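Local coordinates for protein putative exonuclease (Eubacterium rectale, PDB 3L0A) that binds zinc and is probably a hydrolase, perhaps an exonuclease, of the PDDEXK-like nuclease clan, at residues K25-T30 against E42-R47; E17-S22 against R230-E235; F124-K129 against M223-I228. One frame throughout, in Å; residues are numbered along the deposited sequence. Where two conformers were deposited one is given.

Overall arrangement
From the N terminus, residues 17-22 open contact 2, whose loop runs through most of the chain before helix 211-232 closes it at residues 230-235. Contact 1 lies within that span and closes early, joining helix 21-28 to helix 37-45. Contact 3 begins later, also within the span of contact 2: the start of strand 126-136 meets residues 223-228 of helix 211-232. Contacts 1 and 3 thus follow one another in series. Contacts 2 and 3 bring the same helix against neighbouring strands, 19-20 and 126-136, whose backbones pair through Met19. Phe27 of contact 1 packs on Val231 and Ile228, so all three meet along helix 211-232.

Contact 1. Residues K25-T30 against E42-R47; sequences KDFAGT and EKLNGR
Asp26 and Lys43 join two consecutive helices, 21-28 and 37-45, whose connecting segment carries the zinc ligand Cys36; the side chain of Asp26 is about 10 Å from the zinc ion. The two side chains cross at about a right angle. Lys43 bends at chi3 (93°), and its ammonium group reaches both carboxylate oxygens: NZ lies 3.2 Å from Asp26 OD2, on the syn side and 21° out of the carboxylate plane, and makes a weaker bond to Asp26 OD1. An asparagine in place of Asp26 would probably cost Lys43 its salt bridge, leaving the ammonium without this counter-charge.

Beside this polar pair, Phe27 and Leu44 also cross nearly perpendicularly. Leu44 CD1 comes to the edge of the phenyl ring, near its plane, while Val231 of helix 211-232 packs on the ring and Ile228 on the root of the side chain, at CB. Past Leu44 the helix ends in a Schellman motif, with Gly46 at positive phi as the C-prime residue. Arg47 then folds back on Glu42, and its NH2 donates an almost straight bond (168°) of 2.6 Å to the syn lone pair of Glu42 OE2.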
loop_
_atom_site.group_PDB
_atom_site.type_symbol
_atom_site.label_atom_id
_atom_site.label_comp_id
_atom_site.label_asym_id
_atom_site.label_seq_id
_atom_site.Cartn_x
_atom_site.Cartn_y
_atom_site.Cartn_z
ATOM N N LYS A 25 16.064 -5.509 22.364
ATOM C CA LYS A 25 15.576 -4.821 21.194
ATOM C C LYS A 25 14.745 -3.550 21.530
ATOM O O LYS A 25 14.820 -2.563 20.788
ATOM C CB LYS A 25 14.766 -5.775 20.292
ATOM C CG LYS A 25 15.566 -6.882 19.570
ATOM C CD LYS A 25 14.615 -7.826 18.844
ATOM C CE LYS A 25 15.315 -8.762 17.860
ATOM N NZ LYS A 25 14.324 -9.398 16.890
ATOM N N ASP A 26 13.974 -3.563 22.628
ATOM C CA ASP A 26 13.241 -2.350 23.058
ATOM C C ASP A 26 14.232 -1.183 23.125
ATOM O O ASP A 26 14.029 -0.116 22.518
ATOM C CB ASP A 26 12.560 -2.525 24.429
ATOM C CG ASP A 26 11.375 -3.525 24.421
ATOM O OD1 ASP A 26 10.723 -3.738 23.341
ATOM O OD2 ASP A 26 11.099 -4.092 25.530
ATOM N N PHE A 27 15.346 -1.418 23.811
ATOM C CA PHE A 27 16.381 -0.416 23.900
ATOM C C PHE A 27 17.156 -0.246 22.611
ATOM O O PHE A 27 17.290 0.887 22.145
ATOM C CB PHE A 27 17.316 -0.709 25.064
ATOM C CG PHE A 27 16.682 -0.507 26.397
ATOM C CD1 PHE A 27 16.616 0.763 26.958
ATOM C CD2 PHE A 27 16.125 -1.567 27.085
ATOM C CE1 PHE A 27 16.021 0.966 28.217
ATOM C CE2 PHE A 27 15.547 -1.391 28.332
ATOM C CZ PHE A 27 15.488 -0.122 28.900
ATOM N N ALA A 28 17.627 -1.336 22.002
ATOM C CA ALA A 28 18.631 -1.221 20.923
ATOM C C ALA A 28 18.081 -1.190 19.507
ATOM O O ALA A 28 18.763 -0.699 18.593
ATOM C CB ALA A 28 19.651 -2.298 21.027
ATOM N N GLY A 29 16.872 -1.714 19.310
ATOM C CA GLY A 29 16.189 -1.631 18.014
ATOM C C GLY A 29 16.733 -2.622 16.981
ATOM O O GLY A 29 17.690 -3.369 17.221
ATOM N N THR A 30 16.123 -2.612 15.806
ATOM C CA THR A 30 16.579 -3.438 14.714
ATOM C C THR A 30 16.532 -2.540 13.484
ATOM O O THR A 30 16.066 -1.406 13.584
ATOM C CB THR A 30 15.667 -4.657 14.539
ATOM O OG1 THR A 30 14.375 -4.236 14.131
ATOM C CG2 THR A 30 15.533 -5.445 15.847
ATOM N N GLU A 42 9.439 2.644 30.172
ATOM C CA GLU A 42 8.010 2.640 30.448
ATOM C C GLU A 42 7.371 1.227 30.438
ATOM O O GLU A 42 6.471 0.947 31.240
ATOM C CB GLU A 42 7.305 3.571 29.471
ATOM C CG GLU A 42 7.782 5.000 29.599
ATOM C CD GLU A 42 7.548 5.552 30.975
ATOM O OE1 GLU A 42 6.383 5.842 31.299
ATOM O OE2 GLU A 42 8.527 5.721 31.742
ATOM N N LYS A 43 7.839 0.331 29.569
ATOM C CA LYS A 43 7.389 -1.082 29.597
ATOM C C LYS A 43 7.781 -1.809 30.890
ATOM O O LYS A 43 6.985 -2.592 31.428
ATOM C CB LYS A 43 7.918 -1.888 28.394
ATOM C CG LYS A 43 7.035 -1.806 27.147
ATOM C CD LYS A 43 7.664 -2.570 25.923
ATOM C CE LYS A 43 7.190 -4.047 25.782
ATOM N NZ LYS A 43 8.105 -4.931 24.974
ATOM N N LEU A 44 9.005 -1.557 31.361
ATOM C CA LEU A 44 9.516 -2.134 32.603
ATOM C C LEU A 44 8.736 -1.677 33.833
ATOM O O LEU A 44 8.314 -2.515 34.622
ATOM C CB LEU A 44 10.992 -1.766 32.784
ATOM C CG LEU A 44 11.984 -2.415 31.829
ATOM C CD1 LEU A 44 13.237 -1.541 31.727
ATOM C CD2 LEU A 44 12.312 -3.848 32.301
ATOM N N ASN A 45 8.583 -0.351 33.991
ATOM C CA ASN A 45 7.758 0.280 35.056
ATOM C C ASN A 45 6.321 -0.230 35.102
ATOM O O ASN A 45 5.660 -0.136 36.135
ATOM C CB ASN A 45 7.583 1.802 34.827
ATOM C CG ASN A 45 8.887 2.604 34.853
ATOM O OD1 ASN A 45 9.921 2.169 35.385
ATOM N ND2 ASN A 45 8.824 3.805 34.270
ATOM N N GLY A 46 5.819 -0.693 33.957
ATOM C CA GLY A 46 4.407 -1.041 33.818
ATOM C C GLY A 46 3.506 0.152 33.531
ATOM O O GLY A 46 2.314 0.098 33.780
ATOM N N ARG A 47 4.066 1.231 32.995
ATOM C CA ARG A 47 3.271 2.426 32.681
ATOM C C ARG A 47 2.898 2.506 31.207
ATOM O O ARG A 47 2.160 3.405 30.804
ATOM C CB ARG A 47 4.026 3.680 33.098
ATOM C CG ARG A 47 4.476 3.610 34.527
ATOM C CD ARG A 47 4.869 4.954 35.061
ATOM N NE ARG A 47 5.957 5.505 34.275
ATOM C CZ ARG A 47 6.614 6.616 34.583
ATOM N NH1 ARG A 47 6.310 7.311 35.688
ATOM N NH2 ARG A 47 7.594 7.043 33.789
#

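Contact 2. Residues E17-S22 against R230-E235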
loop_
_atom_site.group_PDB
_atom_site.type_symbol
_atom_site.label_atom_id
_atom_site.label_comp_id
_atom_site.label_asym_id
_atom_site.label_seq_id
_atom_site.Cartn_x
_atom_site.Cartn_y
_atom_site.Cartn_z
ATOM N N GLU A 17 14.525 -8.491 36.697
ATOM C CA GLU A 17 15.670 -9.355 37.065
ATOM C C GLU A 17 16.434 -9.941 35.846
ATOM O O GLU A 17 17.634 -10.216 35.924
ATOM C CB GLU A 17 15.219 -10.491 38.017
ATOM C CG GLU A 17 16.314 -10.976 38.981
ATOM C CD GLU A 17 15.800 -11.973 40.036
ATOM O OE1 GLU A 17 14.870 -11.607 40.801
ATOM O OE2 GLU A 17 16.333 -13.119 40.107
ATOM N N TYR A 18 15.756 -10.123 34.721
ATOM C CA TYR A 18 16.391 -10.759 33.585
ATOM C C TYR A 18 16.287 -9.927 32.303
ATOM O O TYR A 18 15.185 -9.630 31.855
ATOM C CB TYR A 18 15.758 -12.138 33.372
ATOM C CG TYR A 18 15.975 -13.160 34.508
ATOM C CD1 TYR A 18 17.176 -13.874 34.630
ATOM C CD2 TYR A 18 14.965 -13.447 35.415
ATOM C CE1 TYR A 18 17.368 -14.823 35.658
ATOM C CE2 TYR A 18 15.150 -14.392 36.436
ATOM C CZ TYR A 18 16.351 -15.072 36.551
ATOM O OH TYR A 18 16.509 -15.995 37.556
HETATM N N MSE A 19 17.428 -9.561 31.709
HETATM C CA MSE A 19 17.449 -9.048 30.332
HETATM C C MSE A 19 16.960 -10.184 29.425
HETATM O O MSE A 19 17.106 -11.363 29.754
HETATM C CB MSE A 19 18.868 -8.624 29.931
HETATM C CG MSE A 19 19.052 -8.107 28.500
HETATM SE SE MSE A 19 18.061 -6.528 28.108
HETATM C CE MSE A 19 18.416 -5.578 29.748
ATOM N N SER A 20 16.366 -9.827 28.299
ATOM C CA SER A 20 15.861 -10.803 27.384
ATOM C C SER A 20 16.121 -10.295 25.984
ATOM O O SER A 20 16.448 -9.113 25.784
ATOM C CB SER A 20 14.351 -11.018 27.588
ATOM O OG SER A 20 13.555 -10.090 26.847
ATOM N N VAL A 21 15.987 -11.179 25.006
ATOM C CA VAL A 21 16.203 -10.748 23.643
ATOM C C VAL A 21 15.223 -9.634 23.319
ATOM O O VAL A 21 15.575 -8.666 22.653
ATOM C CB VAL A 21 16.020 -11.885 22.646
ATOM C CG1 VAL A 21 15.785 -11.300 21.203
ATOM C CG2 VAL A 21 17.217 -12.808 22.702
ATOM N N SER A 22 13.982 -9.792 23.782
ATOM C CA SER A 22 12.929 -8.793 23.525
ATOM C C SER A 22 13.227 -7.499 24.267
ATOM O O SER A 22 13.162 -6.442 23.672
ATOM C CB SER A 22 11.523 -9.306 23.898
ATOM O OG SER A 22 10.506 -8.452 23.342
ATOM N N ARG A 230 23.224 1.234 31.918
ATOM C CA ARG A 230 23.195 2.562 32.550
ATOM C C ARG A 230 21.750 3.049 32.637
ATOM O O ARG A 230 21.277 3.467 33.692
ATOM C CB ARG A 230 24.067 3.573 31.772
ATOM C CG ARG A 230 25.552 3.639 32.215
ATOM C CD ARG A 230 26.519 4.123 31.098
ATOM N NE ARG A 230 26.274 5.493 30.625
ATOM C CZ ARG A 230 26.479 5.893 29.371
ATOM N NH1 ARG A 230 26.926 5.036 28.461
ATOM N NH2 ARG A 230 26.229 7.145 29.024
ATOM N N VAL A 231 21.028 2.968 31.514
ATOM C CA VAL A 231 19.642 3.462 31.478
ATOM C C VAL A 231 18.661 2.683 32.420
ATOM O O VAL A 231 17.909 3.294 33.187
ATOM C CB VAL A 231 19.082 3.520 30.043
ATOM C CG1 VAL A 231 17.748 4.218 30.053
ATOM C CG2 VAL A 231 20.039 4.244 29.101
ATOM N N LYS A 232 18.687 1.351 32.372
ATOM C CA LYS A 232 17.829 0.512 33.225
ATOM C C LYS A 232 18.081 0.713 34.713
ATOM O O LYS A 232 17.189 0.477 35.512
ATOM C CB LYS A 232 18.014 -0.968 32.866
ATOM C CG LYS A 232 17.196 -1.997 33.693
ATOM C CD LYS A 232 17.378 -3.414 33.085
ATOM C CE LYS A 232 16.564 -4.545 33.766
ATOM N NZ LYS A 232 16.956 -5.930 33.239
ATOM N N ASN A 233 19.283 1.145 35.078
ATOM C CA ASN A 233 19.631 1.339 36.495
ATOM C C ASN A 233 19.438 2.761 37.023
ATOM O O ASN A 233 19.918 3.085 38.094
ATOM C CB ASN A 233 21.083 0.900 36.752
ATOM C CG ASN A 233 21.278 -0.625 36.655
ATOM O OD1 ASN A 233 20.700 -1.319 35.788
ATOM N ND2 ASN A 233 22.119 -1.147 37.541
ATOM N N GLY A 234 18.747 3.612 36.269
ATOM C CA GLY A 234 18.419 4.970 36.732
ATOM C C GLY A 234 19.618 5.898 36.831
ATOM O O GLY A 234 19.557 6.948 37.500
ATOM N N GLU A 235 20.694 5.512 36.146
ATOM C CA GLU A 235 21.989 6.193 36.213
ATOM C C GLU A 235 22.040 7.286 35.142
ATOM O O GLU A 235 22.807 8.240 35.265
ATOM C CB GLU A 235 23.108 5.147 36.038
ATOM C CG GLU A 235 24.557 5.641 35.928
ATOM C CD GLU A 235 25.590 4.485 36.070
ATOM O OE1 GLU A 235 25.221 3.357 36.489
ATOM O OE2 GLU A 235 26.780 4.703 35.760
#
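Met19, a selenomethionine, and Lys232 make the side-chain contact here, lying alongside each other and running opposite ways. The interaction is one of van der Waals packing: the methyl CE of Met19 lies 3.8 Å from Lys232 NZ and 4.1 Å from Lys232 CD, covering the last part of the lysine chain. Lys232 gets there by full extension. Its CG is anti to the backbone N (chi1 179°) and every later torsion is also near 180°, which carries the ammonium group straight out from the helix. Met19 instead is bent at chi2 and chi3, and the bends bring its methyl round to the lysine.

The polar end of Lys232 comes close to the opposing main chain, with NZ 4.2 Å from Tyr18 C and 4.0 Å from Met19 N. NZ also makes a weak hydrogen bond to the carbonyl oxygen of Lys16, at the end of helix 12-17.

The contact sets the C-terminal end of helix 211-232 against strand 19-20, a short, weakly bonded edge segment that runs parallel to strand 126-136 of the mixed sheet. The backbone of Met19 bonds to Lys127 and Lys129 of that strand, while the CB of Tyr18 leaves the backbone away from the helix segment, and its OH hydrogen-bonds to the Met2 carbonyl oxygen.

Capping marks a helix end on each side. The Ser20 side chain N-caps helix 21-28 through OG to the N of Gly23. Helix 211-232 stops in a Schellman motif with Gly234 at positive phi as C-prime residue, Glu235 N lying 3.2 Å from Arg230 O.

Contact 3. Residues F124-K129 against M223-I228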
loop_
_atom_site.group_PDB
_atom_site.type_symbol
_atom_site.label_atom_id
_atom_site.label_comp_id
_atom_site.label_asym_id
_atom_site.label_seq_id
_atom_site.Cartn_x
_atom_site.Cartn_y
_atom_site.Cartn_z
ATOM N N PHE A 124 27.568 -10.098 29.565
ATOM C CA PHE A 124 27.853 -8.689 29.379
ATOM C C PHE A 124 27.281 -7.780 30.473
ATOM O O PHE A 124 26.934 -6.621 30.178
ATOM C CB PHE A 124 27.297 -8.195 28.032
ATOM C CG PHE A 124 27.665 -9.036 26.849
ATOM C CD1 PHE A 124 28.934 -9.558 26.702
ATOM C CD2 PHE A 124 26.738 -9.244 25.832
ATOM C CE1 PHE A 124 29.263 -10.326 25.592
ATOM C CE2 PHE A 124 27.056 -9.980 24.728
ATOM C CZ PHE A 124 28.322 -10.527 24.605
ATOM N N GLY A 125 27.152 -8.275 31.704
ATOM C CA GLY A 125 26.713 -7.419 32.824
ATOM C C GLY A 125 25.461 -7.877 33.563
ATOM O O GLY A 125 25.373 -7.728 34.772
ATOM N N ALA A 126 24.503 -8.466 32.864
ATOM C CA ALA A 126 23.237 -8.860 33.505
ATOM C C ALA A 126 22.999 -10.367 33.461
ATOM O O ALA A 126 23.671 -11.108 32.734
ATOM C CB ALA A 126 22.033 -8.122 32.842
ATOM N N LYS A 127 22.014 -10.793 34.246
ATOM C CA LYS A 127 21.392 -12.091 34.070
ATOM C C LYS A 127 20.470 -11.962 32.843
ATOM O O LYS A 127 19.911 -10.887 32.616
ATOM C CB LYS A 127 20.556 -12.450 35.305
ATOM C CG LYS A 127 21.273 -12.374 36.635
ATOM C CD LYS A 127 20.373 -12.806 37.808
ATOM C CE LYS A 127 20.443 -14.320 38.062
ATOM N NZ LYS A 127 19.742 -14.759 39.326
ATOM N N TRP A 128 20.317 -13.038 32.062
ATOM C CA TRP A 128 19.385 -13.090 30.917
ATOM C C TRP A 128 18.408 -14.264 31.037
ATOM O O TRP A 128 18.641 -15.180 31.809
ATOM C CB TRP A 128 20.143 -13.266 29.604
ATOM C CG TRP A 128 20.938 -12.079 29.139
ATOM C CD1 TRP A 128 22.025 -11.530 29.756
ATOM C CD2 TRP A 128 20.737 -11.330 27.936
ATOM N NE1 TRP A 128 22.501 -10.468 29.029
ATOM C CE2 TRP A 128 21.736 -10.318 27.905
ATOM C CE3 TRP A 128 19.800 -11.397 26.895
ATOM C CZ2 TRP A 128 21.827 -9.366 26.863
ATOM C CZ3 TRP A 128 19.876 -10.444 25.846
ATOM C CH2 TRP A 128 20.892 -9.447 25.842
ATOM N N LYS A 129 17.325 -14.232 30.258
ATOM C CA LYS A 129 16.410 -15.374 30.135
ATOM C C LYS A 129 16.090 -15.637 28.673
ATOM O O LYS A 129 16.067 -14.724 27.887
ATOM C CB LYS A 129 15.095 -15.123 30.864
ATOM C CG LYS A 129 14.397 -13.814 30.531
ATOM C CD LYS A 129 13.124 -13.705 31.372
ATOM C CE LYS A 129 12.402 -12.346 31.262
ATOM N NZ LYS A 129 11.277 -12.368 30.282
HETATM N N MSE A 223 28.557 -4.411 22.432
HETATM C CA MSE A 223 28.902 -2.970 22.314
HETATM C C MSE A 223 27.821 -2.066 22.899
HETATM O O MSE A 223 28.125 -1.001 23.422
HETATM C CB MSE A 223 29.164 -2.528 20.856
HETATM C CG MSE A 223 30.387 -3.136 20.160
HETATM SE SE MSE A 223 32.118 -3.046 21.094
HETATM C CE MSE A 223 32.231 -4.805 21.977
ATOM N N ASN A 224 26.562 -2.489 22.774
ATOM C CA ASN A 224 25.410 -1.693 23.208
ATOM C C ASN A 224 25.000 -1.902 24.654
ATOM O O ASN A 224 24.338 -1.034 25.217
ATOM C CB ASN A 224 24.216 -1.989 22.331
ATOM C CG ASN A 224 24.354 -1.396 20.956
ATOM O OD1 ASN A 224 24.324 -2.105 19.962
ATOM N ND2 ASN A 224 24.532 -0.094 20.893
HETATM N N MSE A 225 25.370 -3.028 25.264
HETATM C CA MSE A 225 24.834 -3.340 26.591
HETATM C C MSE A 225 25.229 -2.333 27.686
HETATM O O MSE A 225 24.408 -2.066 28.570
HETATM C CB MSE A 225 25.194 -4.770 27.048
HETATM C CG MSE A 225 24.296 -5.845 26.501
HETATM SE SE MSE A 225 22.531 -5.636 27.155
HETATM C CE MSE A 225 22.832 -6.088 28.983
ATOM N N PRO A 226 26.486 -1.810 27.673
ATOM C CA PRO A 226 26.813 -0.854 28.752
ATOM C C PRO A 226 25.839 0.341 28.798
ATOM O O PRO A 226 25.306 0.663 29.857
ATOM C CB PRO A 226 28.262 -0.415 28.431
ATOM C CG PRO A 226 28.844 -1.532 27.577
ATOM C CD PRO A 226 27.662 -2.132 26.830
ATOM N N ARG A 227 25.575 0.957 27.654
ATOM C CA ARG A 227 24.609 2.054 27.611
ATOM C C ARG A 227 23.219 1.629 28.111
ATOM O O ARG A 227 22.588 2.369 28.881
ATOM C CB ARG A 227 24.476 2.598 26.188
ATOM C CG ARG A 227 23.310 3.579 25.995
ATOM C CD ARG A 227 23.367 4.826 26.957
ATOM N NE ARG A 227 22.243 5.742 26.696
ATOM C CZ ARG A 227 22.101 6.983 27.178
ATOM N NH1 ARG A 227 23.010 7.519 27.983
ATOM N NH2 ARG A 227 21.032 7.696 26.842
ATOM N N ILE A 228 22.747 0.461 27.650
ATOM C CA ILE A 228 21.505 -0.151 28.141
ATOM C C ILE A 228 21.567 -0.276 29.674
ATOM O O ILE A 228 20.713 0.255 30.376
ATOM C CB ILE A 228 21.210 -1.569 27.476
ATOM C CG1 ILE A 228 20.906 -1.432 25.978
ATOM C CG2 ILE A 228 20.045 -2.326 28.188
ATOM C CD1 ILE A 228 21.193 -2.711 25.165
#
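Phe124 meets Met225, a selenomethionine, through the root of its side chain: CB of Phe124 is 4.1 Å from Met225 CG, and the Phe124 carbonyl oxygen is 4.0 Å from Met225 CB. The phenyl ring turns along the helix, where it touches Leu218, Val221 and Glu222, up to two turns earlier in the helix. The backbone of Phe124 has positive phi (50°), as has Gly125 after it, where a side chain would be jammed against the carbonyl oxygen of Phe124.

These two residues make the tight link between strands 114-123 and 126-136, a beta-hairpin of the mixed sheet, and helix 211-232 packs against the turn and the first residues of the second strand. Ala126, which begins that strand, adds a looser apolar touch, its CB lying 4.4 Å from the Met225 methyl CE.

Trp128, two residues on, brings in the indole. Its CZ2 is 3.8 Å from Met225 SE and 4.0 Å from Met225 CE, the two side chains overlapping head to tail. This is a Met-aromatic contact of oblique geometry: the selenium stands 5.1 Å from the centroid of the six-membered ring of Trp128, 67° off the ring normal. Bends at chi2 (-65°) and chi3 in Met225 fold its end so that SE and CE both reach CZ2. Trp128 NE1 hydrogen-bonds to the carbonyl of Leu123, at the end of the preceding strand, which limits how the indole can turn. Met19 of strand 19-20 also packs on Trp128, and Tyr24 of helix 21-28 touches Met225.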